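PDB 3OVG: amidohydrolase from Mycoplasma synoviae, which hydrolyses D-xylono-1,4-lactone 5-phosphate and L-arabino-1,4-lactone 5-phosphate at a binuclear zinc centre, and also opens carboxy 1,4-lactones. Local coordinates for residues D27-N32 / I52-E57; L44-D49 / V78-E83; R277-R282 / K288-F293. All blocks are in the same frame, centred on the assembly; numbering follows the deposited sequence.

Interaction 1. Residues D27-N32 / I52-E57. With ZN (zinc ion), chain G.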
# COMPACT_ATOMS: atom_id res chain seq x y z
N ASP A 27 21.50 9.03 20.89
CA ASP A 27 20.93 7.72 21.10
C ASP A 27 19.55 7.80 21.73
O ASP A 27 19.01 8.91 21.90
CB ASP A 27 21.88 6.87 21.95
CG ASP A 27 22.02 5.46 21.41
OD1 ASP A 27 20.98 4.89 21.02
OD2 ASP A 27 23.15 4.93 21.34
N HIS A 28 18.98 6.65 22.08
CA HIS A 28 17.60 6.62 22.50
C HIS A 28 17.40 5.51 23.47
O HIS A 28 18.15 4.56 23.46
CB HIS A 28 16.66 6.40 21.30
CG HIS A 28 16.81 7.44 20.25
ND1 HIS A 28 16.13 8.63 20.29
CD2 HIS A 28 17.61 7.49 19.16
CE1 HIS A 28 16.49 9.38 19.27
NE2 HIS A 28 17.40 8.71 18.58
N PHE A 29 16.35 5.61 24.28
CA PHE A 29 15.91 4.48 25.08
C PHE A 29 14.40 4.37 25.02
O PHE A 29 13.86 3.31 24.69
CB PHE A 29 16.39 4.62 26.52
CG PHE A 29 17.86 4.34 26.69
CD1 PHE A 29 18.37 3.08 26.42
CD2 PHE A 29 18.71 5.33 27.13
CE1 PHE A 29 19.77 2.81 26.59
CE2 PHE A 29 20.09 5.07 27.29
CZ PHE A 29 20.61 3.80 27.04
N ILE A 30 13.74 5.47 25.37
CA ILE A 30 12.29 5.54 25.33
C ILE A 30 11.83 6.41 24.16
O ILE A 30 12.25 7.57 24.02
CB ILE A 30 11.75 6.14 26.64
CG1 ILE A 30 12.28 5.33 27.84
CG2 ILE A 30 10.20 6.20 26.60
CD1 ILE A 30 11.73 3.92 27.94
N LYS A 31 10.98 5.84 23.31
CA LYS A 31 10.27 6.58 22.29
C LYS A 31 8.80 6.27 22.53
O LYS A 31 8.31 5.16 22.28
CB LYS A 31 10.68 6.14 20.88
CG LYS A 31 12.08 6.65 20.45
CD LYS A 31 12.42 6.20 18.99
CE LYS A 31 13.70 6.90 18.47
NZ LYS A 31 13.87 6.73 16.97
N ASN A 32 8.11 7.27 23.04
CA ASN A 32 6.75 7.08 23.49
C ASN A 32 5.76 7.66 22.47
O ASN A 32 5.40 8.83 22.54
CB ASN A 32 6.63 7.76 24.87
CG ASN A 32 5.27 7.59 25.49
OD1 ASN A 32 4.78 8.49 26.19
ND2 ASN A 32 4.66 6.45 25.25
N ILE A 52 17.65 0.23 30.96
CA ILE A 52 18.59 0.25 32.07
C ILE A 52 19.64 -0.86 31.93
O ILE A 52 20.83 -0.62 32.12
CB ILE A 52 17.85 0.11 33.39
CG1 ILE A 52 16.97 1.35 33.63
CG2 ILE A 52 18.80 -0.15 34.52
CD1 ILE A 52 16.08 1.27 34.86
N LYS A 53 19.22 -2.07 31.58
CA LYS A 53 20.20 -3.14 31.36
C LYS A 53 21.12 -2.78 30.20
O LYS A 53 22.30 -3.06 30.24
CB LYS A 53 19.51 -4.48 31.06
CG LYS A 53 18.61 -5.01 32.18
CD LYS A 53 17.74 -6.18 31.66
CE LYS A 53 16.90 -6.78 32.80
NZ LYS A 53 15.88 -7.77 32.33
N GLU A 54 20.58 -2.16 29.15
CA GLU A 54 21.45 -1.75 28.04
C GLU A 54 22.46 -0.70 28.52
O GLU A 54 23.66 -0.80 28.24
CB GLU A 54 20.63 -1.24 26.82
CG GLU A 54 21.38 -1.18 25.48
CD GLU A 54 21.67 -2.58 24.86
OE1 GLU A 54 21.28 -3.63 25.44
OE2 GLU A 54 22.32 -2.62 23.80
N PHE A 55 21.97 0.30 29.25
CA PHE A 55 22.83 1.36 29.76
C PHE A 55 23.99 0.78 30.60
O PHE A 55 25.14 1.21 30.46
CB PHE A 55 22.00 2.34 30.60
CG PHE A 55 22.57 3.75 30.64
CD1 PHE A 55 23.95 3.98 30.71
CD2 PHE A 55 21.72 4.85 30.58
CE1 PHE A 55 24.48 5.27 30.75
CE2 PHE A 55 22.23 6.16 30.62
CZ PHE A 55 23.62 6.37 30.70
N LYS A 56 23.66 -0.20 31.47
CA LYS A 56 24.66 -0.91 32.29
C LYS A 56 25.72 -1.63 31.43
O LYS A 56 26.90 -1.68 31.79
CB LYS A 56 23.98 -1.89 33.25
CG LYS A 56 23.21 -1.18 34.40
CD LYS A 56 22.40 -2.16 35.29
CE LYS A 56 21.87 -1.48 36.57
NZ LYS A 56 20.80 -2.28 37.30
N GLU A 57 25.32 -2.21 30.31
CA GLU A 57 26.35 -2.78 29.43
C GLU A 57 27.30 -1.71 28.88
O GLU A 57 28.53 -1.89 28.78
CB GLU A 57 25.71 -3.58 28.30
CG GLU A 57 25.13 -4.87 28.80
CD GLU A 57 24.41 -5.67 27.74
OE1 GLU A 57 24.72 -5.52 26.53
OE2 GLU A 57 23.50 -6.45 28.12
ZN ZN G . 17.97 9.37 16.46
O HOH W 1 15.94 8.04 15.83
O HOH W 2 18.07 9.07 14.13

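Interaction 2. Residues L44-D49 / V78-E83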
# COMPACT_ATOMS: atom_id res chain seq x y z
N LEU A 44 8.54 2.21 18.35
CA LEU A 44 7.94 2.24 19.67
C LEU A 44 8.81 1.47 20.67
O LEU A 44 8.99 0.26 20.52
CB LEU A 44 6.51 1.69 19.63
CG LEU A 44 5.81 1.74 20.98
CD1 LEU A 44 5.51 3.19 21.40
CD2 LEU A 44 4.54 0.93 20.88
N MSE A 45 9.34 2.18 21.66
CA MSE A 45 10.29 1.63 22.62
C MSE A 45 9.94 2.06 24.04
O MSE A 45 10.23 3.21 24.44
CB MSE A 45 11.73 2.07 22.27
CG MSE A 45 12.10 1.77 20.83
SE MSE A 45 13.85 2.49 20.21
CE MSE A 45 15.00 1.60 21.54
N LEU A 46 9.33 1.16 24.81
CA LEU A 46 8.70 1.59 26.05
C LEU A 46 9.23 0.90 27.29
O LEU A 46 8.61 0.96 28.36
CB LEU A 46 7.20 1.33 25.98
CG LEU A 46 6.39 2.26 25.09
CD1 LEU A 46 5.04 1.62 24.89
CD2 LEU A 46 6.26 3.64 25.73
N ASN A 47 10.38 0.25 27.18
CA ASN A 47 10.78 -0.67 28.24
C ASN A 47 11.92 -0.08 29.08
O ASN A 47 13.09 -0.02 28.67
CB ASN A 47 11.06 -2.06 27.63
CG ASN A 47 11.23 -3.15 28.66
OD1 ASN A 47 11.75 -2.91 29.73
ND2 ASN A 47 10.84 -4.38 28.31
N VAL A 48 11.56 0.40 30.26
CA VAL A 48 12.51 0.94 31.19
C VAL A 48 13.54 -0.11 31.64
O VAL A 48 14.75 0.15 31.67
CB VAL A 48 11.80 1.54 32.43
CG1 VAL A 48 12.78 1.71 33.57
CG2 VAL A 48 11.14 2.85 32.07
N ASP A 49 13.07 -1.28 32.03
CA ASP A 49 13.99 -2.32 32.51
C ASP A 49 15.00 -2.67 31.44
O ASP A 49 16.15 -2.78 31.72
CB ASP A 49 13.23 -3.58 32.99
CG ASP A 49 12.41 -3.31 34.23
OD1 ASP A 49 12.71 -2.31 34.93
OD2 ASP A 49 11.46 -4.08 34.54
N VAL A 78 9.88 12.21 29.37
CA VAL A 78 10.63 12.74 30.51
C VAL A 78 10.62 11.81 31.71
O VAL A 78 11.63 11.56 32.34
CB VAL A 78 10.06 14.14 30.95
CG1 VAL A 78 10.65 14.60 32.27
CG2 VAL A 78 10.29 15.15 29.89
N LEU A 79 9.44 11.33 32.08
CA LEU A 79 9.32 10.50 33.28
C LEU A 79 10.08 9.19 33.15
O LEU A 79 10.83 8.80 34.03
CB LEU A 79 7.85 10.22 33.59
CG LEU A 79 7.11 11.52 33.90
CD1 LEU A 79 5.61 11.28 34.08
CD2 LEU A 79 7.68 12.10 35.14
N LYS A 80 9.85 8.47 32.08
CA LYS A 80 10.55 7.21 31.95
C LYS A 80 12.08 7.40 31.79
O LYS A 80 12.85 6.62 32.34
CB LYS A 80 9.99 6.39 30.81
CG LYS A 80 8.61 5.81 31.12
CD LYS A 80 8.23 4.76 30.08
CE LYS A 80 6.74 4.53 30.09
NZ LYS A 80 6.01 5.84 30.25
N THR A 81 12.50 8.43 31.06
CA THR A 81 13.96 8.67 30.89
C THR A 81 14.59 9.02 32.24
O THR A 81 15.71 8.59 32.53
CB THR A 81 14.22 9.76 29.86
OG1 THR A 81 13.62 9.34 28.63
CG2 THR A 81 15.73 9.96 29.63
N LEU A 82 13.86 9.78 33.06
CA LEU A 82 14.33 10.05 34.42
C LEU A 82 14.51 8.77 35.21
O LEU A 82 15.47 8.70 35.98
CB LEU A 82 13.41 11.01 35.19
CG LEU A 82 13.67 12.50 34.95
CD1 LEU A 82 12.62 13.36 35.68
CD2 LEU A 82 15.06 12.82 35.47
N GLU A 83 13.59 7.81 35.07
CA GLU A 83 13.75 6.52 35.79
C GLU A 83 15.06 5.86 35.38
O GLU A 83 15.75 5.29 36.19
CB GLU A 83 12.64 5.51 35.51
CG GLU A 83 11.21 5.87 35.97
CD GLU A 83 10.25 4.71 35.70
OE1 GLU A 83 10.46 3.62 36.28
OE2 GLU A 83 9.31 4.88 34.89

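Interaction 3. Residues R277-R282 / K288-F293. With PO4 (phosphate ion), chain I.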
# COMPACT_ATOMS: atom_id res chain seq x y z
N ARG A 277 15.49 2.22 16.95
CA ARG A 277 14.49 1.21 16.65
C ARG A 277 14.68 0.09 17.67
O ARG A 277 15.79 -0.13 18.17
CB ARG A 277 14.68 0.65 15.24
CG ARG A 277 14.23 1.58 14.12
CD ARG A 277 14.44 0.95 12.75
NE ARG A 277 13.55 -0.19 12.57
CZ ARG A 277 12.88 -0.46 11.44
NH1 ARG A 277 12.98 0.36 10.39
NH2 ARG A 277 12.09 -1.54 11.37
N ILE A 278 13.62 -0.65 17.94
CA ILE A 278 13.65 -1.66 18.99
C ILE A 278 14.71 -2.77 18.79
O ILE A 278 15.23 -3.30 19.78
CB ILE A 278 12.25 -2.25 19.17
CG1 ILE A 278 12.03 -2.81 20.60
CG2 ILE A 278 11.92 -3.21 18.06
CD1 ILE A 278 10.51 -2.89 20.97
N LEU A 279 15.04 -3.10 17.54
CA LEU A 279 16.07 -4.15 17.27
C LEU A 279 17.52 -3.63 17.22
O LEU A 279 18.44 -4.36 16.84
CB LEU A 279 15.77 -4.93 15.99
CG LEU A 279 14.42 -5.69 16.01
CD1 LEU A 279 14.23 -6.50 14.74
CD2 LEU A 279 14.35 -6.60 17.24
N TYR A 280 17.72 -2.38 17.59
CA TYR A 280 19.05 -1.79 17.60
C TYR A 280 19.67 -1.79 18.99
O TYR A 280 20.73 -1.22 19.20
CB TYR A 280 19.00 -0.35 17.03
CG TYR A 280 18.66 -0.26 15.54
CD1 TYR A 280 18.54 -1.41 14.75
CD2 TYR A 280 18.53 0.99 14.91
CE1 TYR A 280 18.25 -1.32 13.38
CE2 TYR A 280 18.26 1.08 13.57
CZ TYR A 280 18.12 -0.07 12.80
OH TYR A 280 17.84 0.04 11.46
N GLN A 281 19.00 -2.44 19.95
CA GLN A 281 19.61 -2.65 21.26
C GLN A 281 19.51 -4.12 21.62
O GLN A 281 18.56 -4.78 21.22
CB GLN A 281 18.95 -1.77 22.33
CG GLN A 281 19.22 -0.31 22.09
CD GLN A 281 18.70 0.57 23.19
OE1 GLN A 281 18.55 0.12 24.34
NE2 GLN A 281 18.42 1.83 22.86
N ARG A 282 20.52 -4.63 22.33
CA ARG A 282 20.60 -6.04 22.68
C ARG A 282 19.44 -6.45 23.59
O ARG A 282 18.72 -7.40 23.30
CB ARG A 282 21.91 -6.35 23.38
CG ARG A 282 22.19 -7.85 23.46
CD ARG A 282 23.54 -8.15 24.15
NE ARG A 282 23.41 -8.18 25.62
CZ ARG A 282 22.94 -9.21 26.30
NH1 ARG A 282 22.85 -9.17 27.63
NH2 ARG A 282 22.57 -10.31 25.65
N LYS A 288 12.03 -9.06 22.23
CA LYS A 288 11.34 -9.46 21.03
C LYS A 288 11.74 -10.86 20.60
O LYS A 288 11.44 -11.25 19.49
CB LYS A 288 11.61 -8.46 19.90
CG LYS A 288 11.06 -7.05 20.19
CD LYS A 288 9.57 -7.09 20.56
CE LYS A 288 8.68 -7.24 19.33
NZ LYS A 288 7.30 -6.68 19.63
N GLY A 289 12.43 -11.60 21.45
CA GLY A 289 12.80 -12.96 21.09
C GLY A 289 13.93 -13.05 20.08
O GLY A 289 14.03 -14.02 19.37
N LYS A 290 14.83 -12.05 20.05
CA LYS A 290 15.92 -12.06 19.08
C LYS A 290 17.29 -11.67 19.68
O LYS A 290 17.37 -10.86 20.62
CB LYS A 290 15.63 -11.09 17.94
CG LYS A 290 14.29 -11.22 17.25
CD LYS A 290 14.16 -10.15 16.21
CE LYS A 290 13.34 -10.60 14.99
NZ LYS A 290 12.07 -11.24 15.32
N GLN A 291 18.34 -12.24 19.09
CA GLN A 291 19.72 -11.83 19.33
C GLN A 291 20.03 -10.67 18.38
O GLN A 291 19.92 -10.85 17.15
CB GLN A 291 20.70 -12.96 19.02
CG GLN A 291 22.14 -12.58 19.37
CD GLN A 291 23.17 -13.64 18.98
OE1 GLN A 291 22.91 -14.52 18.18
NE2 GLN A 291 24.34 -13.55 19.57
N THR A 292 20.41 -9.52 18.94
CA THR A 292 20.72 -8.30 18.19
C THR A 292 21.91 -7.64 18.86
O THR A 292 22.26 -7.97 19.99
CB THR A 292 19.57 -7.27 18.29
OG1 THR A 292 19.15 -7.14 19.68
CG2 THR A 292 18.42 -7.66 17.45
N PHE A 293 22.56 -6.73 18.17
CA PHE A 293 23.61 -5.94 18.79
C PHE A 293 23.04 -4.62 19.26
O PHE A 293 22.04 -4.14 18.72
CB PHE A 293 24.78 -5.69 17.82
CG PHE A 293 25.59 -6.92 17.56
CD1 PHE A 293 26.25 -7.56 18.60
CD2 PHE A 293 25.65 -7.46 16.30
CE1 PHE A 293 26.97 -8.71 18.38
CE2 PHE A 293 26.39 -8.63 16.06
CZ PHE A 293 27.04 -9.25 17.10
P PO4 I . 16.64 3.40 10.41
O1 PO4 I . 16.25 3.91 11.81
O2 PO4 I . 15.49 2.61 9.75
O3 PO4 I . 17.01 4.62 9.55
O4 PO4 I . 17.90 2.54 10.55
O HOH W 3 19.58 -9.57 21.83

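Interaction 1. Residues D27-N32 / I52-E57
F29 and F55 lie with nearly parallel ring planes, 17° apart, yet they are slid so far past each other that they barely overlap, with ring centroids separated by 5.5 Å. The outer end of F29, CE2 and CZ, meets the root and one flank of F55: F29 CE2 comes to 3.7 Å from F55 CD2, and F29 CZ sits beside CB and CG of the same phenylalanine. At the edge of the F29 ring, near its plane, CB of E54 approaches CE1 at 4.1 Å. The carboxylate of E54 takes no part in this apolar touch. Its CG is anti to the backbone N (chi1 -162°) and the chain bends at chi2 (71°), which carries the oxygens off to N283 ND2 and L295 N. I66 of strand 63-68 packs against both phenylalanines, and I84 of helix 78-88 against F29, so the pair is buried between helix 48-60 and the barrel wall. Directly before F29, H28 turns to the active site and binds zinc through NE2 at 2.3 Å, while D70 holds its ND1. CE of K31 lies over one face of the H28 imidazole, and K31 NZ donates to a zinc-bound water at 2.7 Å. H26 and H28, following strand 22-25, form the His-X-His metal motif of the phosphotriesterase family, here packed through F29 on helix 48-60 of the TIM-barrel fold.

Interaction 2. Residues L44-D49 / V78-E83
K80 reaches from helix 78-88 across the start of helix 48-60, its aliphatic chain lying against V48. At the root, K80 CB is 3.9 Å from V48 CG2. CG and CD continue past the same methyl, each at 4.0 Å, so one branch of the valine serves three successive methylenes. CD also comes to 4.2 Å from the backbone O of L46, and CE is 4.5 Å from L46 CD2 at the margin of the contact. After this nearly straight run the chain bends at chi4 (41°), and the terminal NZ forms a salt bridge with D77, just ahead of its own helix. The ammonium group is thus held by the residue that leads into its own helix, and K80 meets L46 and V48 with its methylenes.

Both V48 methyls also meet E83. CG1, anti to the backbone N (chi1 162°), faces E83 OE1 at 4.0 Å, whereas CG2 touches both K80 and E83, with E83 OE2 3.9 Å away. The carboxylate of E83, one helical turn beyond K80, therefore meets the valine through van der Waals contact. N47, the N-cap of helix 48-60, fixes the start of that helix by accepting from A50 N through OD1. Here the N-terminal ends of helices 48-60 and 78-88 come together on the outside of the barrel, with Y110 of the second subunit packing on L46; on the inner side of helix 78-88, T81 rests against V95 and M97 of strand 94-97.

Interaction 3. Residues R277-R282 / K288-F293
I278 and L279 put their side chains against the K288-K290 turn, while their neighbours R277 and Y280 serve a bound phosphate. R277 bends at chi3 (67°) and gives a weak hydrogen bond, 3.4 Å from NH1 to phosphate O2, the anion lying at the guanidinium edge; D42 takes the other terminal nitrogen, NH2, in a salt bridge. CD1 of I278 only brushes K288 CG. L279 makes the larger apolar contact: both its methyls bear on K290 CD, with CD2 at 3.7 Å, and its CB meets T292 CG2. L279 meets the aliphatic part of this lysine, whose NZ forms a salt bridge with D164 of the third subunit.

At Y280 the hydroxyl donates to phosphate O4 over 2.7 Å, in the ring plane, and CB of R277 covers part of one ring face. The backbone O of Q281 receives the contact's direct hydrogen bond, from T292 OG1 at 2.9 Å, the hydroxyl standing 48° out of the carbonyl plane. T292 chi1 is 47°, which places OG1 between the backbone N and the carbonyl carbon and turns it to Q281, while CG2 faces L279. R282 then lays CG 3.5 Å from T292 O, its guanidinium continuing to E57 and to E351 of the third subunit. Water 3 bridges the two segments by donating to R282 O and K290 O and accepting from T292 N.

R277-Y280 belong to the substrate site. The phosphate, probably from the crystallisation liquor, is also hydrogen-bonded to Y247 OH and K246 NZ, consistent with a place for the 5-phosphate of the lactone, whose negative charge the arginine and lysine would offset.

Overall arrangement
The three contacts lie on the same side of the chain's centre in the phosphotriesterase-type barrel. Interactions 1 and 2 have centres about 8 Å apart, share helix 48-60 and interleave along the sequence; the backbone of K31 probably hydrogen-bonds to that of M45. Interaction 3 comes later in the chain, after strand 269-271, its centre about 12 Å from that of interaction 1 and about 16 Å from that of interaction 2. It is tied to the first by the E57-R282 salt bridge and to the second by packing of M45 on R277 and I278. A weak hydrogen bond from Q281 NE2 to H28 O joins the loops after the first and last barrel strands, linking zinc ligand and substrate-binding segment.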